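Lovastatin nonaketide synthase mokA (Monascus pilosus, PDB 6AD3) builds the nonaketide backbone of monacolin K (lovastatin) as an iterative type I polyketide synthase, of which this chain is the condensation domain. Local coordinates at residues A[439-444]-A[472-477]. The protein carries 1 engineered substitution. Sequence-based numbering, arbitrary orientation.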
loop_
_atom_site.group_PDB
_atom_site.type_symbol
_atom_site.label_atom_id
_atom_site.label_comp_id
_atom_site.label_asym_id
_atom_site.label_seq_id
_atom_site.Cartn_x
_atom_site.Cartn_y
_atom_site.Cartn_z
ATOM N N TYR A 439 4.263 -4.489 5.029
ATOM C CA TYR A 439 4.941 -4.162 6.282
ATOM C C TYR A 439 5.847 -2.953 6.046
ATOM O O TYR A 439 6.571 -2.886 5.047
ATOM C CB TYR A 439 5.785 -5.356 6.728
ATOM C CG TYR A 439 6.795 -5.086 7.821
ATOM C CD1 TYR A 439 8.013 -4.481 7.545
ATOM C CD2 TYR A 439 6.524 -5.439 9.122
ATOM C CE1 TYR A 439 8.961 -4.278 8.539
ATOM C CE2 TYR A 439 7.491 -5.286 10.120
ATOM C CZ TYR A 439 8.719 -4.729 9.795
ATOM O OH TYR A 439 9.642 -4.475 10.809
ATOM N N LYS A 440 5.735 -1.994 6.928
ATOM C CA LYS A 440 6.634 -0.839 6.935
ATOM C C LYS A 440 7.165 -0.504 8.334
ATOM O O LYS A 440 6.534 -0.824 9.348
ATOM C CB LYS A 440 5.939 0.354 6.301
ATOM C CG LYS A 440 4.955 1.051 7.219
ATOM C CD LYS A 440 4.284 2.219 6.528
ATOM C CE LYS A 440 3.285 2.847 7.507
ATOM N NZ LYS A 440 2.629 4.029 6.965
ATOM N N GLN A 441 8.400 0.041 8.370
ATOM C CA GLN A 441 9.132 0.282 9.608
ATOM C C GLN A 441 9.490 1.751 9.890
ATOM O O GLN A 441 10.136 2.035 10.871
ATOM C CB GLN A 441 10.453 -0.474 9.514
ATOM C CG GLN A 441 10.594 -1.613 10.432
ATOM C CD GLN A 441 12.019 -2.175 10.377
ATOM O OE1 GLN A 441 12.608 -2.456 11.391
ATOM N NE2 GLN A 441 12.568 -2.295 9.173
ATOM N N GLY A 442 8.995 2.688 9.110
ATOM C CA GLY A 442 9.377 4.107 9.331
ATOM C C GLY A 442 9.203 4.649 10.759
ATOM O O GLY A 442 8.455 4.123 11.564
ATOM N N GLN A 443 9.793 5.795 11.023
ATOM C CA GLN A 443 9.402 6.562 12.190
ATOM C C GLN A 443 8.531 7.717 11.775
ATOM O O GLN A 443 9.016 8.681 11.166
ATOM C CB GLN A 443 10.637 7.072 12.954
ATOM C CG GLN A 443 11.185 6.103 13.988
ATOM C CD GLN A 443 12.552 6.537 14.482
ATOM O OE1 GLN A 443 12.659 7.328 15.431
ATOM N NE2 GLN A 443 13.593 6.168 13.740
ATOM N N ALA A 444 7.240 7.619 12.134
ATOM C CA ALA A 444 6.250 8.689 11.913
ATOM C C ALA A 444 6.772 10.068 12.355
ATOM O O ALA A 444 6.576 11.050 11.677
ATOM C CB ALA A 444 4.943 8.367 12.654
ATOM N N MET A 472 0.856 -3.683 8.216
ATOM C CA MET A 472 1.462 -3.448 9.519
ATOM C C MET A 472 2.370 -2.244 9.459
ATOM O O MET A 472 3.116 -2.068 8.473
ATOM C CB MET A 472 2.374 -4.604 9.911
ATOM C CG MET A 472 1.750 -5.887 10.176
ATOM S SD MET A 472 3.101 -6.981 10.690
ATOM C CE MET A 472 3.839 -6.082 12.093
ATOM N N SER A 473 2.405 -1.494 10.558
ATOM C CA SER A 473 3.464 -0.523 10.824
ATOM C C SER A 473 4.258 -1.043 12.006
ATOM O O SER A 473 3.698 -1.487 12.992
ATOM C CB SER A 473 2.876 0.858 11.146
ATOM O OG SER A 473 2.230 1.422 9.981
ATOM N N ASP A 474 5.563 -0.873 11.940
ATOM C CA ASP A 474 6.459 -1.307 13.013
ATOM C C ASP A 474 7.419 -0.135 13.266
ATOM O O ASP A 474 8.619 -0.216 12.986
ATOM C CB ASP A 474 7.191 -2.571 12.566
ATOM C CG ASP A 474 8.137 -3.132 13.620
ATOM O OD1 ASP A 474 8.067 -2.681 14.757
ATOM O OD2 ASP A 474 8.898 -4.071 13.279
ATOM N N ASP A 475 6.875 0.938 13.812
ATOM C CA ASP A 475 7.650 2.161 14.119
ATOM C C ASP A 475 8.474 1.833 15.369
ATOM O O ASP A 475 7.917 1.357 16.351
ATOM C CB ASP A 475 6.666 3.310 14.396
ATOM C CG ASP A 475 7.340 4.618 14.707
ATOM O OD1 ASP A 475 8.427 4.593 15.311
ATOM O OD2 ASP A 475 6.761 5.651 14.337
ATOM N N PRO A 476 9.806 1.966 15.284
ATOM C CA PRO A 476 10.675 1.374 16.338
ATOM C C PRO A 476 10.487 2.006 17.690
ATOM O O PRO A 476 10.971 1.465 18.708
ATOM C CB PRO A 476 12.108 1.644 15.818
ATOM C CG PRO A 476 11.963 2.648 14.710
ATOM C CD PRO A 476 10.600 2.372 14.114
ATOM N N THR A 477 9.806 3.147 17.720
ATOM C CA THR A 477 9.539 3.852 18.968
ATOM C C THR A 477 8.108 3.692 19.467
ATOM O O THR A 477 7.720 4.347 20.408
ATOM C CB THR A 477 9.831 5.374 18.845
ATOM O OG1 THR A 477 8.828 6.008 18.029
ATOM C CG2 THR A 477 11.237 5.622 18.241
#
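K440 N donates to M472 O (3.0 Å), and one step further along D474 N donates to K440 O (2.8 Å). These two backbone bonds join the ends of strands 435-440 and 468-473, parallel neighbours in the six-stranded mixed sheet of the condensation domain. Y439 pairs with M472 on one face and K440 with S473 on the other; Y331 of helix 327-343 touches both Y439 and M472. The carboxylates of D474 and D475 also act as acceptors. The phenol OH of Y439 donates to D474 OD2 (2.6 Å), reaching its anti side close to the carboxylate plane, while ring and carboxylate planes stand 73° apart. CG of Y439 lies anti to its backbone N (chi1 166°), which carries the ring along the strand toward D474. Further on, D475 OD2 receives A444 N at 3.0 Å from above the carboxylate plane. Its other oxygen, OD1, takes both T477 N, at 3.1 Å in an Asx turn, and T477 OG1, the two arriving from the same face. Apolar packing is slighter. M472 SD lies at the edge of the Y439 ring, 5.4 Å from its centroid, a Met-aromatic contact, and the bend at chi3 brings CE beside CD2 of Y439. Q443 crosses P476 at about a right angle, CG against CG. K440 runs extended past S473, its CE tight against OG. Two bonds from T477 hold the D475 carboxylate within its own loop and A444 N ties it to the other, so a buried carboxylate, not backbone pairing, links the loops at a largely exposed surface; the phenol bond would probably favour a charged D474.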